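Local coordinates for protein FACT-Spt16 (Cicer arietinum, PDB 5CE6) that probably serves the FACT complex as a histone chaperone domain that binds histones H3-H4, built on an aminopeptidase-like fold, at residues K233-L236 with H237-M241; K449-K452 with D453-S457; N219-V222 with T223-N227. All coordinates share one frame; numbering follows the deposited sequence. Where two conformers were deposited one is given.

Overall arrangement
All three contacts are local, between residues close in sequence. Contact 3 lies on helix 200-230; contact 1 joins the loop after it to the start of helix 237-249. The two touch where Lys224 of contact 3 lies against Ile235 and Leu240 of contact 1. Both are partly buried. Contact 2 is a surface contact at the end of the modelled chain, about 22 Å from contact 1 between centres. It still reaches contact 3 through the hydroxyl of Tyr456, which is hydrogen-bonded to Glu226. The chemistry follows position: an apolar staple and a shared carbonyl at a helix start in contact 1, regular helix bonds in contact 3, and a salt bridge beside a short turn in contact 2.

Contact 1 of 3, residues K233-L236 with H237-M241; sequences KKIL and HSTLM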
loop_
_atom_site.group_PDB
_atom_site.type_symbol
_atom_site.label_atom_id
_atom_site.label_comp_id
_atom_site.label_asym_id
_atom_site.label_seq_id
_atom_site.Cartn_x
_atom_site.Cartn_y
_atom_site.Cartn_z
ATOM N N LYS A 233 32.170 -11.391 -0.564
ATOM C CA LYS A 233 31.657 -11.723 0.754
ATOM C C LYS A 233 30.483 -12.682 0.648
ATOM O O LYS A 233 29.784 -12.706 -0.366
ATOM C CB LYS A 233 31.199 -10.453 1.477
ATOM C CG LYS A 233 32.326 -9.555 1.960
ATOM C CD LYS A 233 31.802 -8.510 2.937
ATOM C CE LYS A 233 32.909 -7.999 3.848
ATOM N NZ LYS A 233 33.270 -6.583 3.559
ATOM N N LYS A 234 30.262 -13.471 1.694
ATOM C CA LYS A 234 29.024 -14.227 1.791
ATOM C C LYS A 234 28.051 -13.491 2.704
ATOM O O LYS A 234 28.364 -13.206 3.862
ATOM C CB LYS A 234 29.263 -15.643 2.315
ATOM C CG LYS A 234 27.987 -16.476 2.374
ATOM C CD LYS A 234 28.193 -17.808 3.085
ATOM C CE LYS A 234 26.886 -18.595 3.094
ATOM N NZ LYS A 234 26.975 -19.851 3.883
ATOM N N ILE A 235 26.874 -13.181 2.179
ATOM C CA ILE A 235 25.837 -12.536 2.975
ATOM C C ILE A 235 24.484 -13.182 2.665
ATOM O O ILE A 235 24.174 -13.454 1.501
ATOM C CB ILE A 235 25.819 -11.002 2.725
ATOM C CG1 ILE A 235 24.955 -10.286 3.766
ATOM C CG2 ILE A 235 25.365 -10.662 1.302
ATOM C CD1 ILE A 235 25.098 -8.780 3.730
ATOM N N LEU A 236 23.699 -13.474 3.702
ATOM C CA LEU A 236 22.367 -14.047 3.495
ATOM C C LEU A 236 21.371 -12.984 3.055
ATOM O O LEU A 236 21.496 -11.816 3.436
ATOM C CB LEU A 236 21.856 -14.687 4.780
ATOM C CG LEU A 236 22.757 -15.761 5.382
ATOM C CD1 LEU A 236 22.021 -16.468 6.515
ATOM C CD2 LEU A 236 23.203 -16.754 4.324
ATOM N N HIS A 237 20.365 -13.376 2.278
ATOM C CA HIS A 237 19.364 -12.399 1.848
ATOM C C HIS A 237 18.672 -11.788 3.055
ATOM O O HIS A 237 18.365 -10.604 3.064
ATOM C CB HIS A 237 18.326 -13.013 0.905
ATOM C CG HIS A 237 18.896 -13.484 -0.399
ATOM N ND1 HIS A 237 18.742 -14.778 -0.849
ATOM C CD2 HIS A 237 19.616 -12.835 -1.345
ATOM C CE1 HIS A 237 19.347 -14.906 -2.020
ATOM N NE2 HIS A 237 19.890 -13.745 -2.339
ATOM N N SER A 238 18.450 -12.597 4.088
ATOM C CA SER A 238 17.807 -12.112 5.308
ATOM C C SER A 238 18.669 -11.128 6.111
ATOM O O SER A 238 18.148 -10.335 6.900
ATOM C CB SER A 238 17.408 -13.290 6.198
ATOM O OG SER A 238 18.494 -14.182 6.368
ATOM N N THR A 239 19.983 -11.191 5.930
ATOM C CA THR A 239 20.884 -10.240 6.578
ATOM C C THR A 239 20.811 -8.908 5.846
ATOM O O THR A 239 20.733 -7.848 6.471
ATOM C CB THR A 239 22.327 -10.750 6.576
ATOM O OG1 THR A 239 22.421 -11.915 7.409
ATOM C CG2 THR A 239 23.270 -9.681 7.105
ATOM N N LEU A 240 20.832 -8.960 4.519
ATOM C CA LEU A 240 20.590 -7.751 3.735
ATOM C C LEU A 240 19.266 -7.115 4.138
ATOM O O LEU A 240 19.157 -5.890 4.243
ATOM C CB LEU A 240 20.603 -8.049 2.232
ATOM C CG LEU A 240 22.005 -8.351 1.711
ATOM C CD1 LEU A 240 21.960 -9.025 0.349
ATOM C CD2 LEU A 240 22.817 -7.065 1.644
ATOM N N MET A 241 18.257 -7.949 4.363
ATOM C CA MET A 241 16.946 -7.463 4.762
ATOM C C MET A 241 17.025 -6.740 6.107
ATOM O O MET A 241 16.518 -5.621 6.258
ATOM C CB MET A 241 15.963 -8.639 4.835
ATOM C CG MET A 241 14.569 -8.282 5.322
ATOM S SD MET A 241 13.626 -9.771 5.711
ATOM C CE MET A 241 14.330 -10.176 7.301
HETATM O O HOH W 1 24.965 -13.009 6.432
#
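Ile235 and Leu240 meet where the loop enters helix 237-249. Ile235 CD1 lies 3.5 Å from Leu240 CD2, and the two side chains cross at about a right angle. Ile235 CG1 also rests against the methyl of Thr239, with Thr239 CG2 at 3.8 Å. The torsion chi1 of -168° turns Ile235 CG1 away from its own backbone N and towards Thr239, while CG2 faces Leu240 CD1. Cut back to an alanine, Ile235 would lose CG1, CG2 and CD1, and this would probably open a gap beside Thr239 CG2 and Leu240 CD2.

The carbonyl of Leu236, the N-cap residue, is the first acceptor of the helix. Leu236 O accepts from Leu240 N at 3.1 Å, in a nearly straight bond of 169°. It also takes Thr239 N at 3.0 Å, which comes from above the carbonyl plane and is more bent. A water joins Leu236 N to Thr239 OG1.

Further out, Ile235 packs on Lys224 and Val228 of helix 200-230. His237 bonds to Ser273 and Asn286, and its side chain is about 3 Å from a bound sodium ion. Ser238 OG bonds to Asp287. Leu236 holds the N-cap position, and Ile235 before it meets Leu240 within the first turn: this is the hydrophobic staple of a helix N-terminus.

Contact 2 of 3, residues K449-K452 with D453-S457; sequences KALK and DVAYS
Lys452 and Asp453 are neighbours in sequence, and their side chains run side by side, pointing the same way. Lys452 NZ forms a salt bridge with Asp453 OD2 at 2.8 Å. It meets the oxygen on its syn side, 21° out of the carboxylate plane. The last torsion, chi4 -54°, turns Lys452 NZ back to the carboxylate. Lys452 CG, placed between the backbone N and the carbonyl carbon (chi1 73°), already brings the chain beside it. Asp453 OD2 has a second partner, Ser448 OG, so two groups fix the acid. This pair forms the looser side of the contact, and Lys452 is exposed.

The tight part is the backbone turn itself. Asp453 N bonds to Ala450 O at 2.9 Å, and Val454 N bonds to Leu451 O at 3.1 Å. Both donors stand above the carbonyl planes. The bond from Ala455 N to Leu451 O is weak. Ala455 CB comes close to Leu451 O, and Leu451 CD1 reaches Ala455 CB at 4.2 Å.

Leu451 and Val454 pack on Tyr329 of helix 323-342. Val454 also touches Phe317 of strand 309-319. Lys449 NZ bonds to Gln336 and makes a salt bridge to Asp431. The short, weakly bonded helix 451-454 leads directly into strand 455-456, which pairs in parallel with strand 309-319.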
loop_
_atom_site.group_PDB
_atom_site.type_symbol
_atom_site.label_atom_id
_atom_site.label_comp_id
_atom_site.label_asym_id
_atom_site.label_seq_id
_atom_site.Cartn_x
_atom_site.Cartn_y
_atom_site.Cartn_z
ATOM N N LYS A 449 18.181 4.192 -14.548
ATOM C CA LYS A 449 17.784 2.796 -14.447
ATOM C C LYS A 449 18.290 2.037 -15.646
ATOM O O LYS A 449 18.051 0.833 -15.760
ATOM C CB LYS A 449 16.260 2.676 -14.405
ATOM C CG LYS A 449 15.642 3.062 -13.094
ATOM C CD LYS A 449 14.128 2.888 -13.129
ATOM C CE LYS A 449 13.411 4.008 -13.860
ATOM N NZ LYS A 449 11.933 3.888 -13.591
ATOM N N ALA A 450 18.963 2.745 -16.559
ATOM C CA ALA A 450 19.460 2.130 -17.776
ATOM C C ALA A 450 20.375 0.988 -17.406
ATOM O O ALA A 450 21.025 1.020 -16.354
ATOM C CB ALA A 450 20.193 3.140 -18.649
ATOM N N LEU A 451 20.385 -0.021 -18.268
ATOM C CA LEU A 451 21.193 -1.217 -18.103
ATOM C C LEU A 451 22.626 -0.914 -17.681
ATOM O O LEU A 451 23.141 -1.525 -16.743
ATOM C CB LEU A 451 21.202 -2.002 -19.414
ATOM C CG LEU A 451 21.977 -3.314 -19.416
ATOM C CD1 LEU A 451 21.316 -4.289 -18.483
ATOM C CD2 LEU A 451 22.049 -3.880 -20.825
ATOM N N LYS A 452 23.259 0.035 -18.369
ATOM C CA LYS A 452 24.666 0.358 -18.128
ATOM C C LYS A 452 24.933 0.774 -16.681
ATOM O O LYS A 452 26.042 0.612 -16.172
ATOM C CB LYS A 452 25.138 1.467 -19.077
ATOM C CG LYS A 452 24.587 2.842 -18.731
ATOM C CD LYS A 452 25.397 3.957 -19.384
ATOM C CE LYS A 452 24.965 5.322 -18.864
ATOM N NZ LYS A 452 23.495 5.536 -19.013
ATOM N N ASP A 453 23.908 1.297 -16.020
ATOM C CA ASP A 453 24.058 1.796 -14.659
ATOM C C ASP A 453 23.655 0.799 -13.563
ATOM O O ASP A 453 23.937 1.028 -12.388
ATOM C CB ASP A 453 23.294 3.109 -14.501
ATOM C CG ASP A 453 23.827 4.184 -15.415
ATOM O OD1 ASP A 453 24.979 4.604 -15.198
ATOM O OD2 ASP A 453 23.113 4.583 -16.359
ATOM N N VAL A 454 23.001 -0.297 -13.947
ATOM C CA VAL A 454 22.632 -1.340 -12.981
ATOM C C VAL A 454 23.311 -2.662 -13.300
ATOM O O VAL A 454 23.068 -3.675 -12.631
ATOM C CB VAL A 454 21.106 -1.557 -12.878
ATOM C CG1 VAL A 454 20.430 -0.292 -12.373
ATOM C CG2 VAL A 454 20.532 -1.964 -14.223
ATOM N N ALA A 455 24.165 -2.641 -14.322
ATOM C CA ALA A 455 24.915 -3.820 -14.737
ATOM C C ALA A 455 26.355 -3.730 -14.260
ATOM O O ALA A 455 26.977 -2.668 -14.312
ATOM C CB ALA A 455 24.876 -3.981 -16.252
ATOM N N TYR A 456 26.884 -4.859 -13.804
ATOM C CA TYR A 456 28.251 -4.919 -13.323
ATOM C C TYR A 456 28.975 -6.058 -14.034
ATOM O O TYR A 456 28.364 -7.081 -14.345
ATOM C CB TYR A 456 28.254 -5.145 -11.814
ATOM C CG TYR A 456 27.609 -4.019 -11.043
ATOM C CD1 TYR A 456 28.366 -2.949 -10.588
ATOM C CD2 TYR A 456 26.245 -4.022 -10.772
ATOM C CE1 TYR A 456 27.789 -1.920 -9.889
ATOM C CE2 TYR A 456 25.657 -2.993 -10.073
ATOM C CZ TYR A 456 26.438 -1.948 -9.632
ATOM O OH TYR A 456 25.874 -0.915 -8.932
ATOM N N SER A 457 30.268 -5.876 -14.296
ATOM C CA SER A 457 31.060 -6.898 -14.983
ATOM C C SER A 457 32.240 -7.363 -14.138
ATOM O O SER A 457 32.935 -6.551 -13.532
ATOM C CB SER A 457 31.556 -6.385 -16.337
#

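Contact 3 of 3, residues N219-V222 with T223-N227; sequences NFVV and TKLEN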
loop_
_atom_site.group_PDB
_atom_site.type_symbol
_atom_site.label_atom_id
_atom_site.label_comp_id
_atom_site.label_asym_id
_atom_site.label_seq_id
_atom_site.Cartn_x
_atom_site.Cartn_y
_atom_site.Cartn_z
ATOM N N ASN A 219 21.978 4.926 -1.422
ATOM C CA ASN A 219 23.111 5.183 -0.541
ATOM C C ASN A 219 23.453 4.043 0.407
ATOM O O ASN A 219 24.533 4.031 0.996
ATOM C CB ASN A 219 22.893 6.478 0.243
ATOM C CG ASN A 219 22.733 7.678 -0.664
ATOM O OD1 ASN A 219 23.465 7.833 -1.642
ATOM N ND2 ASN A 219 21.769 8.532 -0.347
ATOM N N PHE A 220 22.542 3.094 0.569
ATOM C CA PHE A 220 22.901 1.893 1.306
ATOM C C PHE A 220 22.936 0.646 0.434
ATOM O O PHE A 220 23.977 -0.007 0.319
ATOM C CB PHE A 220 22.005 1.649 2.522
ATOM C CG PHE A 220 22.305 0.346 3.202
ATOM C CD1 PHE A 220 23.468 0.204 3.946
ATOM C CD2 PHE A 220 21.466 -0.745 3.053
ATOM C CE1 PHE A 220 23.774 -0.990 4.552
ATOM C CE2 PHE A 220 21.768 -1.948 3.660
ATOM C CZ PHE A 220 22.924 -2.070 4.409
ATOM N N VAL A 221 21.800 0.305 -0.169
ATOM C CA VAL A 221 21.695 -0.967 -0.883
ATOM C C VAL A 221 22.706 -1.105 -2.016
ATOM O O VAL A 221 23.428 -2.096 -2.083
ATOM C CB VAL A 221 20.273 -1.242 -1.406
ATOM C CG1 VAL A 221 20.235 -2.569 -2.161
ATOM C CG2 VAL A 221 19.287 -1.270 -0.241
ATOM N N VAL A 222 22.776 -0.112 -2.897
ATOM C CA VAL A 222 23.689 -0.215 -4.032
ATOM C C VAL A 222 25.138 -0.346 -3.569
ATOM O O VAL A 222 25.867 -1.223 -4.028
ATOM C CB VAL A 222 23.516 0.947 -5.018
ATOM C CG1 VAL A 222 24.649 0.960 -6.020
ATOM C CG2 VAL A 222 22.159 0.842 -5.723
ATOM N N THR A 223 25.527 0.490 -2.614
ATOM C CA THR A 223 26.865 0.458 -2.030
ATOM C C THR A 223 27.169 -0.874 -1.348
ATOM O O THR A 223 28.273 -1.413 -1.474
ATOM C CB THR A 223 27.030 1.592 -1.000
ATOM O OG1 THR A 223 26.819 2.849 -1.650
ATOM C CG2 THR A 223 28.425 1.571 -0.383
ATOM N N LYS A 224 26.188 -1.400 -0.618
ATOM C CA LYS A 224 26.368 -2.658 0.094
ATOM C C LYS A 224 26.577 -3.803 -0.890
ATOM O O LYS A 224 27.502 -4.608 -0.737
ATOM C CB LYS A 224 25.156 -2.932 0.990
ATOM C CG LYS A 224 25.216 -4.255 1.746
ATOM C CD LYS A 224 26.333 -4.261 2.777
ATOM C CE LYS A 224 26.106 -5.333 3.822
ATOM N NZ LYS A 224 27.170 -5.330 4.868
ATOM N N LEU A 225 25.718 -3.872 -1.905
ATOM C CA LEU A 225 25.832 -4.921 -2.919
ATOM C C LEU A 225 27.173 -4.837 -3.637
ATOM O O LEU A 225 27.851 -5.856 -3.806
ATOM C CB LEU A 225 24.674 -4.858 -3.918
ATOM C CG LEU A 225 23.281 -5.144 -3.356
ATOM C CD1 LEU A 225 22.219 -4.976 -4.430
ATOM C CD2 LEU A 225 23.207 -6.545 -2.741
ATOM N N GLU A 226 27.565 -3.627 -4.037
ATOM C CA GLU A 226 28.860 -3.430 -4.699
ATOM C C GLU A 226 30.031 -3.907 -3.840
ATOM O O GLU A 226 30.947 -4.560 -4.346
ATOM C CB GLU A 226 29.066 -1.963 -5.102
ATOM C CG GLU A 226 28.115 -1.505 -6.198
ATOM C CD GLU A 226 28.295 -0.048 -6.576
ATOM O OE1 GLU A 226 29.078 0.657 -5.905
ATOM O OE2 GLU A 226 27.643 0.385 -7.550
ATOM N N ASN A 227 30.007 -3.578 -2.552
ATOM C CA ASN A 227 31.062 -3.997 -1.631
ATOM C C ASN A 227 31.099 -5.517 -1.462
ATOM O O ASN A 227 32.169 -6.129 -1.459
ATOM C CB ASN A 227 30.878 -3.336 -0.261
ATOM C CG ASN A 227 31.213 -1.852 -0.269
ATOM O OD1 ASN A 227 31.571 -1.287 -1.304
ATOM N ND2 ASN A 227 31.091 -1.212 0.893
#
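Phe220, Val221 and Val222 each give their carbonyl to the amide four residues on, in Lys224, Leu225 and Glu226, so the backbone runs as alpha-helix here, with a wider pi-type turn at residues 219-221. The bond from Leu225 N to Val221 O is almost straight, at 173° and 2.9 Å. Lys224 N reaches Phe220 O at 2.8 Å.

The side chains follow the same spacing. Phe220 and Lys224 lie alongside each other, pointing the same way. Lys224 CB stands 4.2 Å over one face of the Phe220 ring, offset toward its rim, and Lys224 CG lies 4.1 Å from Phe220 CZ. Lys224 CG lies anti to the backbone N (chi1 178°), which sets it beside Phe220 CZ. The aliphatic part of the lysine touches Leu240, while Phe220 packs on Glu243, Thr244 and Val247 of helix 237-249.

These residues belong to helix 200-230. Residues 219-227 lie in the M24 metallopeptidase family region, whose characteristic fold is the pita-bread fold known from aminopeptidases. The following helix 237-249 packs against them on the Phe220 and Lys224 side.

Another strip of the helix carries Val221 and Leu225, both buried. Their side chains are neighbours that head in one direction, with Val221 CG1 3.9 Å from Leu225 CD1. Leu225 also meets Leu290 and Phe317.

Val222 and Glu226 form a further pair. Glu226 is extended beyond CG, and its OE2 comes to 3.4 Å from the Val222 CG1 methyl. Glu226 OE2 is hydrogen-bonded to Tyr456 OH, which helps hold the carboxylate beside the valine. Val222 also rests on Phe317 of strand 309-319.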